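Local coordinates for protein carbamate kinase (Mycoplasma penetrans, PDB 4AXS) that probably acts as a carbamate kinase, transferring a phosphoryl group between carbamoyl phosphate and ADP to make ATP, at residues E60-P72 and V200-G212. Sequence-based numbering, arbitrary orientation.
With SO4 (sulfate ion), chain B.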
ATOM      1  N   GLU A  60     -10.416 -17.609 -18.351  1.00 60.88           N
ATOM      2  CA  GLU A  60      -9.901 -18.129 -19.619  1.00 62.84           C
ATOM      3  C   GLU A  60      -8.532 -18.785 -19.475  1.00 70.88           C
ATOM      4  O   GLU A  60      -7.971 -19.294 -20.458  1.00 70.16           O
ATOM      5  CB  GLU A  60      -9.759 -17.006 -20.652  1.00 60.91           C
ATOM      6  CG  GLU A  60     -11.005 -16.719 -21.481  1.00 65.71           C
ATOM      7  CD  GLU A  60     -12.062 -15.926 -20.734  1.00 62.31           C
ATOM      8  OE1 GLU A  60     -12.569 -16.426 -19.706  1.00 66.07           O
ATOM      9  OE2 GLU A  60     -12.393 -14.804 -21.187  1.00 60.10           O
ATOM     10  N   GLY A  61      -8.007 -18.784 -18.249  1.00 62.12           N
ATOM     11  CA  GLY A  61      -6.757 -19.462 -17.961  1.00 63.13           C
ATOM     12  C   GLY A  61      -5.559 -18.534 -17.923  1.00 67.40           C
ATOM     13  O   GLY A  61      -4.429 -18.970 -17.658  1.00 63.33           O
ATOM     14  N   HIS A  62      -5.806 -17.252 -18.187  1.00 66.43           N
ATOM     15  CA  HIS A  62      -4.740 -16.250 -18.194  1.00 64.54           C
ATOM     16  C   HIS A  62      -4.271 -15.827 -16.796  1.00 61.35           C
ATOM     17  O   HIS A  62      -5.037 -15.847 -15.828  1.00 54.36           O
ATOM     18  CB  HIS A  62      -5.170 -15.012 -18.978  1.00 59.97           C
ATOM     19  CG  HIS A  62      -5.572 -15.303 -20.390  1.00 69.67           C
ATOM     20  ND1 HIS A  62      -4.662 -15.659 -21.365  1.00 74.64           N
ATOM     21  CD2 HIS A  62      -6.784 -15.287 -20.993  1.00 64.29           C
ATOM     22  CE1 HIS A  62      -5.301 -15.852 -22.506  1.00 65.93           C
ATOM     23  NE2 HIS A  62      -6.588 -15.637 -22.306  1.00 61.54           N
ATOM     24  N   GLU A  63      -2.994 -15.461 -16.716  1.00 57.82           N
ATOM     25  CA  GLU A  63      -2.439 -14.790 -15.550  1.00 60.83           C
ATOM     26  C   GLU A  63      -2.522 -13.287 -15.800  1.00 56.19           C
ATOM     27  O   GLU A  63      -1.914 -12.789 -16.740  1.00 59.40           O
ATOM     28  CB  GLU A  63      -0.967 -15.176 -15.354  1.00 62.39           C
ATOM     29  CG  GLU A  63      -0.668 -16.676 -15.333  1.00 61.14           C
ATOM     30  CD  GLU A  63       0.741 -16.981 -15.830  1.00 64.38           C
ATOM     31  OE1 GLU A  63       0.948 -16.965 -17.068  1.00 68.60           O
ATOM     32  OE2 GLU A  63       1.641 -17.218 -14.992  1.00 50.44           O
ATOM     33  N   VAL A  64      -3.277 -12.569 -14.973  1.00 57.39           N
ATOM     34  CA  VAL A  64      -3.393 -11.119 -15.106  1.00 51.23           C
ATOM     35  C   VAL A  64      -2.626 -10.401 -14.006  1.00 53.67           C
ATOM     36  O   VAL A  64      -2.999 -10.456 -12.831  1.00 55.85           O
ATOM     37  CB  VAL A  64      -4.869 -10.631 -15.082  1.00 54.00           C
ATOM     38  CG1 VAL A  64      -4.940  -9.120 -15.302  1.00 48.59           C
ATOM     39  CG2 VAL A  64      -5.711 -11.364 -16.120  1.00 50.15           C
ATOM     40  N   ILE A  65      -1.544  -9.738 -14.397  1.00 52.40           N
ATOM     41  CA  ILE A  65      -0.821  -8.833 -13.520  1.00 44.18           C
ATOM     42  C   ILE A  65      -1.461  -7.454 -13.653  1.00 45.34           C
ATOM     43  O   ILE A  65      -1.610  -6.938 -14.756  1.00 37.90           O
ATOM     44  CB  ILE A  65       0.641  -8.740 -13.935  1.00 47.27           C
ATOM     45  CG1 ILE A  65       1.324 -10.105 -13.792  1.00 53.57           C
ATOM     46  CG2 ILE A  65       1.364  -7.686 -13.098  1.00 49.71           C
ATOM     47  CD1 ILE A  65       0.870 -11.166 -14.770  1.00 51.92           C
ATOM     48  N   VAL A  66      -1.856  -6.856 -12.535  1.00 47.54           N
ATOM     49  CA  VAL A  66      -2.620  -5.611 -12.607  1.00 45.60           C
ATOM     50  C   VAL A  66      -1.849  -4.368 -12.161  1.00 42.38           C
ATOM     51  O   VAL A  66      -1.033  -4.431 -11.237  1.00 43.28           O
ATOM     52  CB  VAL A  66      -3.939  -5.724 -11.835  1.00 40.17           C
ATOM     53  CG1 VAL A  66      -4.754  -4.466 -12.019  1.00 38.16           C
ATOM     54  CG2 VAL A  66      -4.715  -6.933 -12.323  1.00 36.91           C
ATOM     55  N   GLY A  67      -2.114  -3.247 -12.835  1.00 40.73           N
ATOM     56  CA  GLY A  67      -1.450  -1.983 -12.568  1.00 38.43           C
ATOM     57  C   GLY A  67      -2.379  -0.813 -12.834  1.00 39.18           C
ATOM     58  O   GLY A  67      -3.459  -1.000 -13.380  1.00 40.20           O
ATOM     59  N   HIS A  68      -1.970   0.394 -12.446  1.00 38.85           N
ATOM     60  CA  HIS A  68      -2.837   1.566 -12.554  1.00 37.71           C
ATOM     61  C   HIS A  68      -2.062   2.864 -12.414  1.00 36.29           C
ATOM     62  O   HIS A  68      -1.010   2.904 -11.776  1.00 35.22           O
ATOM     63  CB  HIS A  68      -3.929   1.530 -11.482  1.00 38.77           C
ATOM     64  CG  HIS A  68      -3.409   1.714 -10.087  1.00 36.35           C
ATOM     65  ND1 HIS A  68      -3.197   2.955  -9.528  1.00 31.88           N
ATOM     66  CD2 HIS A  68      -3.060   0.810  -9.143  1.00 33.41           C
ATOM     67  CE1 HIS A  68      -2.721   2.810  -8.307  1.00 30.58           C
ATOM     68  NE2 HIS A  68      -2.634   1.519  -8.047  1.00 36.11           N
ATOM     69  N   GLY A  69      -2.594   3.929 -13.006  1.00 33.79           N
ATOM     70  CA  GLY A  69      -1.996   5.242 -12.882  1.00 33.16           C
ATOM     71  C   GLY A  69      -2.600   5.960 -11.698  1.00 36.61           C
ATOM     72  O   GLY A  69      -3.443   5.399 -10.990  1.00 33.38           O
ATOM     73  N   ASN A  70      -2.187   7.209 -11.486  1.00 35.77           N
ATOM     74  CA  ASN A  70      -2.625   7.952 -10.311  1.00 32.69           C
ATOM     75  C   ASN A  70      -2.570   9.469 -10.449  1.00 36.59           C
ATOM     76  O   ASN A  70      -2.549  10.180  -9.449  1.00 34.60           O
ATOM     77  CB  ASN A  70      -1.807   7.527  -9.106  1.00 30.68           C
ATOM     78  CG  ASN A  70      -0.433   8.164  -9.083  1.00 34.42           C
ATOM     79  OD1 ASN A  70       0.113   8.548 -10.132  1.00 26.20           O
ATOM     80  ND2 ASN A  70       0.141   8.288  -7.879  1.00 25.81           N
ATOM     81  N   GLY A  71      -2.553   9.960 -11.687  1.00 39.32           N
ATOM     82  CA  GLY A  71      -2.482  11.386 -11.939  1.00 32.16           C
ATOM     83  C   GLY A  71      -3.457  12.166 -11.080  1.00 36.75           C
ATOM     84  O   GLY A  71      -3.057  12.996 -10.264  1.00 38.56           O
ATOM     85  N   PRO A  72      -4.756  11.911 -11.258  1.00 37.04           N
ATOM     86  CA  PRO A  72      -5.744  12.669 -10.489  1.00 37.18           C
ATOM     87  C   PRO A  72      -5.690  12.370  -8.973  1.00 42.30           C
ATOM     88  O   PRO A  72      -5.803  13.284  -8.155  1.00 44.78           O
ATOM     89  CB  PRO A  72      -7.087  12.201 -11.082  1.00 39.37           C
ATOM     90  CG  PRO A  72      -6.756  11.584 -12.405  1.00 41.39           C
ATOM     91  CD  PRO A  72      -5.383  11.009 -12.241  1.00 44.39           C
ATOM     92  N   VAL A 200       3.441 -14.063  -8.904  1.00 58.38           N
ATOM     93  CA  VAL A 200       2.804 -14.225 -10.211  1.00 62.36           C
ATOM     94  C   VAL A 200       2.992 -15.638 -10.750  1.00 61.40           C
ATOM     95  O   VAL A 200       2.166 -16.135 -11.512  1.00 55.38           O
ATOM     96  CB  VAL A 200       3.390 -13.273 -11.251  1.00 58.05           C
ATOM     97  CG1 VAL A 200       2.695 -13.481 -12.577  1.00 57.68           C
ATOM     98  CG2 VAL A 200       3.260 -11.833 -10.789  1.00 58.30           C
ATOM     99  N   ASN A 201       4.093 -16.270 -10.354  1.00 63.80           N
ATOM    100  CA  ASN A 201       4.343 -17.660 -10.698  1.00 63.02           C
ATOM    101  C   ASN A 201       3.314 -18.548 -10.024  1.00 61.01           C
ATOM    102  O   ASN A 201       2.727 -19.423 -10.654  1.00 54.29           O
ATOM    103  CB  ASN A 201       5.757 -18.060 -10.296  1.00 60.63           C
ATOM    104  CG  ASN A 201       6.814 -17.362 -11.125  1.00 60.80           C
ATOM    105  OD1 ASN A 201       7.899 -17.069 -10.630  1.00 65.05           O
ATOM    106  ND2 ASN A 201       6.499 -17.082 -12.394  1.00 55.21           N
ATOM    107  N   ASN A 202       3.088 -18.317  -8.736  1.00 63.04           N
ATOM    108  CA  ASN A 202       1.904 -18.871  -8.103  1.00 60.03           C
ATOM    109  C   ASN A 202       0.734 -18.274  -8.874  1.00 58.16           C
ATOM    110  O   ASN A 202       0.929 -17.448  -9.762  1.00 58.94           O
ATOM    111  CB  ASN A 202       1.817 -18.463  -6.639  1.00 60.14           C
ATOM    112  CG  ASN A 202       3.095 -18.738  -5.865  1.00 67.07           C
ATOM    113  OD1 ASN A 202       3.092 -18.747  -4.626  1.00 70.57           O
ATOM    114  ND2 ASN A 202       4.191 -18.952  -6.577  1.00 61.76           N
ATOM    115  N   GLY A 203      -0.485 -18.664  -8.547  1.00 57.23           N
ATOM    116  CA  GLY A 203      -1.623 -18.089  -9.240  1.00 57.07           C
ATOM    117  C   GLY A 203      -2.120 -16.816  -8.579  1.00 60.71           C
ATOM    118  O   GLY A 203      -3.313 -16.515  -8.608  1.00 63.76           O
ATOM    119  N   CYS A 204      -1.217 -16.056  -7.975  1.00 53.18           N
ATOM    120  CA  CYS A 204      -1.652 -14.862  -7.271  1.00 54.96           C
ATOM    121  C   CYS A 204      -1.852 -13.719  -8.245  1.00 55.47           C
ATOM    122  O   CYS A 204      -0.964 -13.416  -9.041  1.00 58.57           O
ATOM    123  CB  CYS A 204      -0.667 -14.495  -6.167  1.00 56.04           C
ATOM    124  SG  CYS A 204      -0.607 -15.741  -4.838  1.00 55.65           S
ATOM    125  N   VAL A 205      -3.036 -13.116  -8.207  1.00 50.57           N
ATOM    126  CA  VAL A 205      -3.307 -11.927  -9.008  1.00 48.97           C
ATOM    127  C   VAL A 205      -2.759 -10.680  -8.302  1.00 48.31           C
ATOM    128  O   VAL A 205      -3.338 -10.195  -7.327  1.00 47.54           O
ATOM    129  CB  VAL A 205      -4.809 -11.784  -9.332  1.00 46.57           C
ATOM    130  CG1 VAL A 205      -5.634 -12.076  -8.115  1.00 52.83           C
ATOM    131  CG2 VAL A 205      -5.118 -10.396  -9.879  1.00 47.59           C
ATOM    132  N   CYS A 206      -1.640 -10.178  -8.823  1.00 46.09           N
ATOM    133  CA  CYS A 206      -0.811  -9.174  -8.170  1.00 43.42           C
ATOM    134  C   CYS A 206      -0.991  -7.768  -8.722  1.00 40.62           C
ATOM    135  O   CYS A 206      -0.807  -7.538  -9.909  1.00 37.41           O
ATOM    136  CB  CYS A 206       0.659  -9.531  -8.358  1.00 48.93           C
ATOM    137  SG  CYS A 206       1.109 -11.193  -7.900  1.00 52.80           S
ATOM    138  N   ILE A 207      -1.292  -6.818  -7.840  1.00 42.48           N
ATOM    139  CA  ILE A 207      -1.423  -5.422  -8.237  1.00 40.28           C
ATOM    140  C   ILE A 207      -0.155  -4.668  -7.874  1.00 37.50           C
ATOM    141  O   ILE A 207       0.228  -4.609  -6.705  1.00 34.99           O
ATOM    142  CB  ILE A 207      -2.642  -4.757  -7.583  1.00 37.46           C
ATOM    143  CG1 ILE A 207      -3.873  -5.656  -7.725  1.00 36.08           C
ATOM    144  CG2 ILE A 207      -2.885  -3.386  -8.187  1.00 32.49           C
ATOM    145  CD1 ILE A 207      -5.077  -5.170  -6.953  1.00 35.81           C
ATOM    146  N   VAL A 208       0.497  -4.104  -8.888  1.00 36.19           N
ATOM    147  CA  VAL A 208       1.768  -3.413  -8.703  1.00 34.12           C
ATOM    148  C   VAL A 208       1.896  -2.175  -9.579  1.00 37.33           C
ATOM    149  O   VAL A 208       1.046  -1.909 -10.446  1.00 38.58           O
ATOM    150  CB  VAL A 208       2.946  -4.324  -9.038  1.00 36.94           C
ATOM    151  CG1 VAL A 208       3.073  -5.432  -8.011  1.00 41.29           C
ATOM    152  CG2 VAL A 208       2.783  -4.892 -10.435  1.00 40.63           C
ATOM    153  N   GLY A 209       2.973  -1.425  -9.357  1.00 37.74           N
ATOM    154  CA  GLY A 209       3.256  -0.230 -10.144  1.00 35.52           C
ATOM    155  C   GLY A 209       2.159   0.818 -10.056  1.00 40.43           C
ATOM    156  O   GLY A 209       1.877   1.520 -11.042  1.00 33.70           O
ATOM    157  N   GLY A 210       1.532   0.922  -8.881  1.00 33.88           N
ATOM    158  CA  GLY A 210       0.493   1.914  -8.659  1.00 31.62           C
ATOM    159  C   GLY A 210       1.037   3.304  -8.930  1.00 33.20           C
ATOM    160  O   GLY A 210       2.057   3.684  -8.369  1.00 33.80           O
ATOM    161  N   GLY A 211       0.383   4.047  -9.820  1.00 35.01           N
ATOM    162  CA  GLY A 211       0.842   5.371 -10.200  1.00 33.58           C
ATOM    163  C   GLY A 211       2.256   5.356 -10.740  1.00 33.47           C
ATOM    164  O   GLY A 211       2.922   6.388 -10.790  1.00 32.04           O
ATOM    165  N   GLY A 212       2.719   4.175 -11.134  1.00 31.32           N
ATOM    166  CA  GLY A 212       4.064   4.027 -11.662  1.00 35.20           C
ATOM    167  C   GLY A 212       5.132   3.783 -10.606  1.00 36.94           C
ATOM    168  O   GLY A 212       6.325   3.706 -10.913  1.00 35.68           O
TER
HETATM  169  S   SO4 B1311      -2.289   8.487 -15.631  1.00 58.37           S
HETATM  170  O1  SO4 B1311      -1.267   9.104 -14.783  1.00 36.82           O
HETATM  171  O2  SO4 B1311      -3.096   7.635 -14.760  1.00 46.61           O
HETATM  172  O3  SO4 B1311      -3.169   9.479 -16.263  1.00 58.34           O
HETATM  173  O4  SO4 B1311      -1.671   7.727 -16.728  1.00 56.57           O
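His68 lays one face of its imidazole over the backbone of Gly210. Gly210 CA sits 3.5 Å from the ring centroid, nearer the rim than the middle, in a CH-pi contact. The ring edge meets Ile207 CG2. Two bonds fix the ring's rotation: His68 ND1 donates to Gly69 O at 2.9 Å, almost straight at 170°, and NE2 pairs with Tyr130 OH. His68 O accepts Gly211 N at 2.7 Å. Asn70 CG sits between its backbone N and carbonyl carbon (chi1 78°), which sets the amide against Gly211, with Asn70 OD1 3.3 Å from Gly211 CA; its ND2 bonds Ser103.

Further back, strands 64-68 and 205-207 run parallel, joined by a single bridge, Val66 with Ile207. Val66 N donates to Cys206 O, and Val66 O takes Val208 N at 2.8 Å. The Val66 side chain packs against Val205 and Ile207, on the side covered by helix 96-121. Across the strand, Ile65 CD1 meets Val200 CG1 at 3.7 Å, the two side chains crossing at about a right angle. Ile65 CG2 touches Val208.

The bridge sets strand 205-207 beside strand 64-68, an outer strand of the central sheet. The glycine-rich turn 209-212 packs beside loop 69-70, which leads into helix 71-83. A sulfate, probably from the crystallisation liquor, is held weakly by Gly71 N and also by Gly33 N and Lys232 NZ, consistent with a phosphate site of the amino acid kinase fold.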